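Local coordinates for protein globin III, extracellular (Lumbricus terrestris, PDB 1X9F) that probably binds and carries oxygen at its heme, as one of the globin subunits of the earthworm's extracellular hemoglobin, erythrocruorin, at residues I33-L38 and R73-L78; R37-K42 and E118-G123; I82-L85 and P89-D92. All blocks are in the same frame, centred on the assembly; numbering follows the deposited sequence.

Contact 1: I33-L38 and R73-L78; sequences IGFGRL and RILNGL. With HEM (protoporphyrin IX containing Fe), chain R; CMO (carbon monoxide), chain S.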
# COMPACT_ATOMS: atom_id res chain seq x y z
N ILE C 33 37.21 -6.46 -5.84
CA ILE C 33 38.50 -6.33 -5.16
C ILE C 33 38.37 -6.24 -3.64
O ILE C 33 39.07 -6.95 -2.91
CB ILE C 33 39.30 -5.14 -5.73
CG1 ILE C 33 39.75 -5.44 -7.16
CG2 ILE C 33 40.52 -4.84 -4.86
CD1 ILE C 33 40.25 -4.22 -7.93
N GLY C 34 37.48 -5.38 -3.16
CA GLY C 34 37.26 -5.21 -1.72
C GLY C 34 36.82 -6.50 -1.05
O GLY C 34 37.39 -6.91 -0.04
N PHE C 35 35.82 -7.15 -1.64
CA PHE C 35 35.25 -8.35 -1.07
C PHE C 35 36.23 -9.52 -1.10
O PHE C 35 36.46 -10.18 -0.08
CB PHE C 35 33.93 -8.70 -1.78
CG PHE C 35 33.10 -9.73 -1.05
CD1 PHE C 35 32.88 -9.63 0.32
CD2 PHE C 35 32.53 -10.79 -1.75
CE1 PHE C 35 32.12 -10.57 0.99
CE2 PHE C 35 31.75 -11.74 -1.09
CZ PHE C 35 31.55 -11.63 0.28
N GLY C 36 36.83 -9.76 -2.27
CA GLY C 36 37.82 -10.82 -2.46
C GLY C 36 39.03 -10.67 -1.57
O GLY C 36 39.49 -11.65 -0.97
N ARG C 37 39.56 -9.45 -1.49
CA ARG C 37 40.64 -9.14 -0.57
C ARG C 37 40.24 -9.50 0.86
O ARG C 37 40.98 -10.21 1.56
CB ARG C 37 41.03 -7.66 -0.70
CG ARG C 37 42.35 -7.28 -0.05
CD ARG C 37 42.17 -6.67 1.33
NE ARG C 37 43.02 -5.49 1.53
CZ ARG C 37 43.03 -4.43 0.73
NH1 ARG C 37 42.26 -4.39 -0.36
NH2 ARG C 37 43.83 -3.41 1.00
N LEU C 38 39.06 -9.05 1.29
CA LEU C 38 38.56 -9.36 2.62
C LEU C 38 38.53 -10.87 2.86
O LEU C 38 39.07 -11.35 3.87
CB LEU C 38 37.17 -8.75 2.82
CG LEU C 38 36.46 -9.21 4.10
CD1 LEU C 38 36.45 -8.09 5.13
CD2 LEU C 38 35.05 -9.67 3.78
N ARG C 73 40.26 -12.17 -10.04
CA ARG C 73 40.34 -13.47 -10.67
C ARG C 73 39.51 -14.52 -9.92
O ARG C 73 38.69 -15.21 -10.54
CB ARG C 73 41.80 -13.90 -10.81
CG ARG C 73 42.15 -14.37 -12.22
CD ARG C 73 43.45 -13.80 -12.75
NE ARG C 73 44.54 -13.97 -11.80
CZ ARG C 73 45.53 -13.10 -11.61
NH1 ARG C 73 45.59 -11.97 -12.31
NH2 ARG C 73 46.46 -13.37 -10.70
N ILE C 74 39.70 -14.63 -8.61
CA ILE C 74 38.91 -15.57 -7.80
C ILE C 74 37.43 -15.19 -7.77
O ILE C 74 36.56 -16.07 -7.81
CB ILE C 74 39.40 -15.65 -6.34
CG1 ILE C 74 38.42 -16.51 -5.52
CG2 ILE C 74 39.54 -14.25 -5.72
CD1 ILE C 74 38.68 -16.59 -4.00
N LEU C 75 37.16 -13.90 -7.68
CA LEU C 75 35.79 -13.41 -7.61
C LEU C 75 35.06 -13.69 -8.91
O LEU C 75 33.87 -14.00 -8.90
CB LEU C 75 35.76 -11.91 -7.31
CG LEU C 75 34.92 -11.47 -6.10
CD1 LEU C 75 33.46 -11.90 -6.22
CD2 LEU C 75 35.52 -12.00 -4.81
N ASN C 76 35.77 -13.58 -10.03
CA ASN C 76 35.18 -13.94 -11.31
C ASN C 76 35.04 -15.44 -11.48
O ASN C 76 34.15 -15.91 -12.20
CB ASN C 76 35.94 -13.30 -12.48
CG ASN C 76 35.39 -11.93 -12.83
OD1 ASN C 76 34.73 -11.28 -12.01
ND2 ASN C 76 35.66 -11.48 -14.05
N GLY C 77 35.90 -16.19 -10.80
CA GLY C 77 35.80 -17.65 -10.77
C GLY C 77 34.51 -18.06 -10.08
O GLY C 77 33.80 -18.95 -10.55
N LEU C 78 34.23 -17.40 -8.95
CA LEU C 78 33.01 -17.66 -8.19
C LEU C 78 31.79 -17.14 -8.95
O LEU C 78 30.73 -17.78 -8.94
CB LEU C 78 33.10 -17.04 -6.78
CG LEU C 78 31.88 -17.16 -5.86
CD1 LEU C 78 31.52 -18.62 -5.57
CD2 LEU C 78 32.12 -16.40 -4.55
CHA HEM R . 44.24 -19.20 -8.15
CHB HEM R . 39.34 -19.46 -8.23
CHC HEM R . 39.27 -20.78 -3.53
CHD HEM R . 44.18 -20.87 -3.56
C1A HEM R . 42.84 -19.09 -8.60
C2A HEM R . 42.53 -18.63 -9.88
C3A HEM R . 41.06 -18.68 -9.95
C4A HEM R . 40.73 -19.21 -8.61
CMA HEM R . 40.14 -18.31 -11.08
CAA HEM R . 43.47 -18.16 -10.95
CBA HEM R . 43.69 -19.27 -11.96
CGA HEM R . 44.60 -18.73 -13.03
O1A HEM R . 44.11 -18.03 -13.94
O2A HEM R . 45.82 -19.00 -12.96
C1B HEM R . 38.88 -19.86 -6.90
C2B HEM R . 37.52 -19.92 -6.62
C3B HEM R . 37.56 -20.27 -5.31
C4B HEM R . 38.86 -20.41 -4.89
CMB HEM R . 36.32 -19.67 -7.51
CAB HEM R . 36.46 -20.50 -4.59
CBB HEM R . 35.17 -20.59 -4.14
C1C HEM R . 40.67 -20.91 -3.11
C2C HEM R . 41.01 -21.26 -1.81
C3C HEM R . 42.38 -21.30 -1.86
C4C HEM R . 42.77 -20.93 -3.13
CMC HEM R . 40.11 -21.58 -0.65
CAC HEM R . 43.28 -21.58 -0.71
CBC HEM R . 44.08 -22.70 -0.49
C1D HEM R . 44.67 -20.41 -4.87
C2D HEM R . 46.03 -20.25 -5.12
C3D HEM R . 46.10 -19.78 -6.41
C4D HEM R . 44.68 -19.69 -6.83
CMD HEM R . 47.17 -20.55 -4.18
CAD HEM R . 47.33 -19.44 -7.21
CBD HEM R . 47.69 -17.99 -6.89
CGD HEM R . 48.83 -17.63 -7.79
O1D HEM R . 50.00 -17.83 -7.40
O2D HEM R . 48.55 -17.15 -8.91
NA HEM R . 41.79 -19.47 -7.81
NB HEM R . 39.75 -20.14 -5.89
NC HEM R . 41.73 -20.71 -3.95
ND HEM R . 43.81 -20.07 -5.87
FE HEM R . 41.78 -20.13 -5.89
C CMO S . 41.88 -17.91 -5.18
O CMO S . 41.77 -17.00 -4.36

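Contact 2: R37-K42 and E118-G123; sequences RLLLTK and EILATG. With CMO (carbon monoxide), chain S.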
# COMPACT_ATOMS: atom_id res chain seq x y z
N ARG C 37 39.56 -9.45 -1.49
CA ARG C 37 40.64 -9.14 -0.57
C ARG C 37 40.24 -9.50 0.86
O ARG C 37 40.98 -10.21 1.56
CB ARG C 37 41.03 -7.66 -0.70
CG ARG C 37 42.35 -7.28 -0.05
CD ARG C 37 42.17 -6.67 1.33
NE ARG C 37 43.02 -5.49 1.53
CZ ARG C 37 43.03 -4.43 0.73
NH1 ARG C 37 42.26 -4.39 -0.36
NH2 ARG C 37 43.83 -3.41 1.00
N LEU C 38 39.06 -9.05 1.29
CA LEU C 38 38.56 -9.36 2.62
C LEU C 38 38.53 -10.87 2.86
O LEU C 38 39.07 -11.35 3.87
CB LEU C 38 37.17 -8.75 2.82
CG LEU C 38 36.46 -9.21 4.10
CD1 LEU C 38 36.45 -8.09 5.13
CD2 LEU C 38 35.05 -9.67 3.78
N LEU C 39 37.93 -11.61 1.94
CA LEU C 39 37.82 -13.07 2.06
C LEU C 39 39.17 -13.77 2.21
O LEU C 39 39.36 -14.54 3.16
CB LEU C 39 37.04 -13.67 0.88
CG LEU C 39 35.60 -13.19 0.69
CD1 LEU C 39 35.06 -13.64 -0.67
CD2 LEU C 39 34.68 -13.65 1.82
N LEU C 40 40.09 -13.53 1.29
CA LEU C 40 41.38 -14.21 1.33
C LEU C 40 42.20 -13.77 2.53
O LEU C 40 42.85 -14.60 3.19
CB LEU C 40 42.14 -13.98 0.02
CG LEU C 40 41.47 -14.59 -1.21
CD1 LEU C 40 42.24 -14.19 -2.46
CD2 LEU C 40 41.38 -16.11 -1.11
N THR C 41 42.17 -12.47 2.82
CA THR C 41 42.84 -11.94 4.01
C THR C 41 42.40 -12.66 5.28
O THR C 41 43.24 -13.06 6.10
CB THR C 41 42.60 -10.41 4.10
OG1 THR C 41 43.65 -9.73 3.41
CG2 THR C 41 42.73 -9.90 5.54
N LYS C 42 41.08 -12.83 5.44
CA LYS C 42 40.51 -13.54 6.57
C LYS C 42 40.94 -15.01 6.54
O LYS C 42 41.23 -15.60 7.59
CB LYS C 42 38.98 -13.42 6.55
CG LYS C 42 38.23 -14.07 7.73
CD LYS C 42 38.26 -13.22 9.01
CE LYS C 42 37.37 -13.82 10.10
NZ LYS C 42 37.79 -15.21 10.50
N GLU C 118 33.15 -21.24 5.17
CA GLU C 118 32.67 -20.60 6.39
C GLU C 118 32.82 -19.09 6.30
O GLU C 118 31.88 -18.36 6.62
CB GLU C 118 33.43 -21.10 7.62
CG GLU C 118 33.35 -22.60 7.85
CD GLU C 118 34.45 -23.10 8.77
OE1 GLU C 118 34.52 -24.33 8.98
OE2 GLU C 118 35.24 -22.28 9.28
N ILE C 119 33.99 -18.63 5.87
CA ILE C 119 34.24 -17.20 5.71
C ILE C 119 33.25 -16.59 4.71
O ILE C 119 32.72 -15.50 4.93
CB ILE C 119 35.71 -16.92 5.31
CG1 ILE C 119 36.66 -17.33 6.44
CG2 ILE C 119 35.91 -15.44 4.96
CD1 ILE C 119 38.11 -17.42 6.03
N LEU C 120 32.99 -17.32 3.63
CA LEU C 120 32.08 -16.89 2.58
C LEU C 120 30.64 -16.83 3.09
O LEU C 120 29.89 -15.90 2.76
CB LEU C 120 32.19 -17.85 1.39
CG LEU C 120 31.76 -17.47 -0.02
CD1 LEU C 120 32.21 -16.07 -0.42
CD2 LEU C 120 32.31 -18.50 -0.99
N ALA C 121 30.26 -17.81 3.90
CA ALA C 121 28.93 -17.85 4.52
C ALA C 121 28.69 -16.69 5.48
O ALA C 121 27.57 -16.20 5.60
CB ALA C 121 28.72 -19.18 5.23
N THR C 122 29.74 -16.28 6.18
CA THR C 122 29.66 -15.18 7.13
C THR C 122 29.64 -13.83 6.41
O THR C 122 28.85 -12.95 6.74
CB THR C 122 30.84 -15.27 8.12
OG1 THR C 122 30.71 -16.49 8.87
CG2 THR C 122 30.76 -14.18 9.20
N GLY C 123 30.51 -13.68 5.41
CA GLY C 123 30.68 -12.41 4.72
C GLY C 123 29.56 -12.01 3.78
O GLY C 123 29.27 -10.82 3.64
C CMO S . 41.88 -17.91 -5.18
O CMO S . 41.77 -17.00 -4.36

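Contact 3: I82-L85 and P89-D92; sequences INLL and PALD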
# COMPACT_ATOMS: atom_id res chain seq x y z
N ILE C 82 28.53 -19.48 -10.25
CA ILE C 82 27.16 -19.05 -9.97
C ILE C 82 26.39 -18.80 -11.27
O ILE C 82 25.22 -19.20 -11.39
CB ILE C 82 27.14 -17.79 -9.06
CG1 ILE C 82 27.68 -18.14 -7.67
CG2 ILE C 82 25.71 -17.18 -8.99
CD1 ILE C 82 27.81 -16.94 -6.74
N ASN C 83 27.03 -18.15 -12.24
CA ASN C 83 26.35 -17.88 -13.50
C ASN C 83 26.15 -19.12 -14.36
O ASN C 83 25.43 -19.07 -15.35
CB ASN C 83 27.02 -16.76 -14.29
CG ASN C 83 26.50 -15.39 -13.88
OD1 ASN C 83 25.54 -14.88 -14.45
ND2 ASN C 83 27.13 -14.80 -12.87
N LEU C 84 26.79 -20.23 -13.97
CA LEU C 84 26.58 -21.49 -14.67
C LEU C 84 25.72 -22.48 -13.89
O LEU C 84 25.55 -23.63 -14.31
CB LEU C 84 27.92 -22.12 -15.09
CG LEU C 84 28.65 -21.45 -16.27
CD1 LEU C 84 30.00 -22.11 -16.53
CD2 LEU C 84 27.81 -21.45 -17.56
N LEU C 85 25.15 -22.05 -12.76
CA LEU C 85 24.31 -22.94 -11.95
C LEU C 85 23.09 -23.49 -12.70
O LEU C 85 22.68 -24.63 -12.46
CB LEU C 85 23.91 -22.28 -10.63
CG LEU C 85 25.00 -22.21 -9.55
CD1 LEU C 85 24.62 -21.20 -8.47
CD2 LEU C 85 25.28 -23.58 -8.93
N PRO C 89 26.07 -29.29 -16.64
CA PRO C 89 27.25 -29.83 -17.32
C PRO C 89 28.30 -28.79 -17.68
O PRO C 89 29.50 -29.09 -17.61
CB PRO C 89 26.67 -30.49 -18.58
CG PRO C 89 25.40 -29.79 -18.83
CD PRO C 89 24.87 -29.37 -17.50
N ALA C 90 27.89 -27.57 -18.04
CA ALA C 90 28.85 -26.50 -18.26
C ALA C 90 29.52 -26.07 -16.96
O ALA C 90 30.71 -25.76 -16.95
CB ALA C 90 28.19 -25.30 -18.95
N LEU C 91 28.75 -26.06 -15.87
CA LEU C 91 29.30 -25.82 -14.54
C LEU C 91 30.39 -26.84 -14.18
O LEU C 91 31.44 -26.47 -13.67
CB LEU C 91 28.20 -25.82 -13.47
CG LEU C 91 28.64 -25.67 -12.00
CD1 LEU C 91 29.23 -24.30 -11.74
CD2 LEU C 91 27.49 -25.94 -11.05
N ASP C 92 30.12 -28.11 -14.47
CA ASP C 92 31.07 -29.17 -14.14
C ASP C 92 32.40 -29.04 -14.86
O ASP C 92 33.46 -29.23 -14.27
CB ASP C 92 30.48 -30.55 -14.35
CG ASP C 92 30.17 -31.23 -13.04
OD1 ASP C 92 29.18 -30.84 -12.38
OD2 ASP C 92 30.89 -32.14 -12.56

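Contact 1: I33-L38 and R73-L78
L75 sends its CD2 methyl onto the backbone of G36, 3.5 Å from CA of G36, at the crossing of helices B (28-46) and E (65-83) of the globin fold. The CA atoms of G36 and L75 lie 6.1 Å apart, an approach open to L75 because G36 has no side chain. The same methyl meets the F35 ring obliquely, 4.4 Å from its CD2, while W19 and W23 also touch L75.

One residue earlier, I74 lines the carbon monoxide pocket. Its CB lies 3.4 Å from the ligand O. With CG1 anti to the backbone N (chi1 173°), the longer branch runs along the heme face: CG1 sits 3.7 Å from C1B of the porphyrin, and CD1 ends beside the ligand O. The other branch, CG2, is 3.8 Å from that O, so every side-chain carbon of I74 borders the bound gas. On the heme side of helix 65-83, backbone replaces side chain at G77, whose carbonyl C meets the porphyrin methyl CMB. R73 NH1 forms a salt bridge with E88 of the Globin II chain, and the backbone O of R73 rests 3.5 Å from heme methyl CMA.

Contact 2: R37-K42 and E118-G123
L39 enters the gap between helices B (28-46) and G (110-127) of the globin fold, its CA 6.6 Å from that of I119. The local axes approach to 10.0 Å, with their directions 137° apart. The side chains of L39 and I119 slide past each other in opposite directions, with CD2 of L39 3.8 Å from CG2 of I119, while CD1 of L39 lies 3.8 Å from CD1 of L120. L40 turns from helix 110-127 to the ligand pocket, where CD1 and CD2 both face the carbon monoxide O from one side, each 3.4 Å from it.

At K42 the aliphatic part does the packing. CG stands anti to the backbone N (chi1 -177°), which carries it obliquely across I119, 3.8 Å from its CD1; farther out the chain bends, and NZ pairs with D46 in a salt bridge. Shortening I119 to an alanine would probably open a gap between the helices, leaving CD2 of L39 and CG of K42 without the branches they rest on. No hydrogen bond joins the two segments, which implies that fit between hydrocarbon branches holds them together; the lysine charge is probably balanced by D46.

Contact 3: I82-L85 and P89-D92
The carbonyl O of I82 accepts two hydrogen bonds, one from the backbone N of L85 at 3.2 Å and one from NE2 of Q16 on helix 9-20. The first of these spans three residues and is consistent with a turn through L84 and L85, which meet A90 and L91. L84 points at the opposing segment. Its CB lies 4.0 Å from CB of L91, and its two methyls divide over A90: CD1 is 3.7 Å from the carbonyl O of A90, whereas CD2 is 4.1 Å from its CB.

In globin terms this is the corner where helix E (65-83) passes into helix F (88-103), with three residues between the segments. L84, A90 and L91 pack across the turn, and the segments share no hydrogen bond. The carbonyl O of L84 sits 3.5 Å from CB of L91, a packing contact between backbone and side chain.

L91 carries its CG anti to the backbone N (chi1 177°), which directs the isobutyl group alongside that of L85. The two leucines lie side by side and point the same way, with 3.9 Å between CD2 of L85 and CD2 of L91. L85 starts with its CB turned from helix 88-103 and reaches L91 by this methyl; the same side chain also packs on H12, V15 and Q16 of helix 9-20. N83 faces the neighbouring Globin II chain, where its OD1 accepts a hydrogen bond from the backbone N of G23 of that chain, while its ND2 donates to the carbonyl O of D79.

Contacts 1 and 2 use overlapping stretches of helix 28-46, sharing R37 and L38, and have centres 10 Å apart. They meet where CD1 of I74 lies 4.0 Å from CD2 of L40, so each contact supplies one wall residue of the carbon monoxide pocket, which F54 and H70 complete beside the heme. Two further touches join them: CE1 of F35 to the carbonyl O of G123 (3.9 Å), and CD2 of L78 to CD2 of L120 (4.1 Å). Contact 3 lies farther along helix 65-83, its centre about 18 Å from that of contact 1 and about 22 Å from that of contact 2. Its L91 side chain is about 9 Å from a heme.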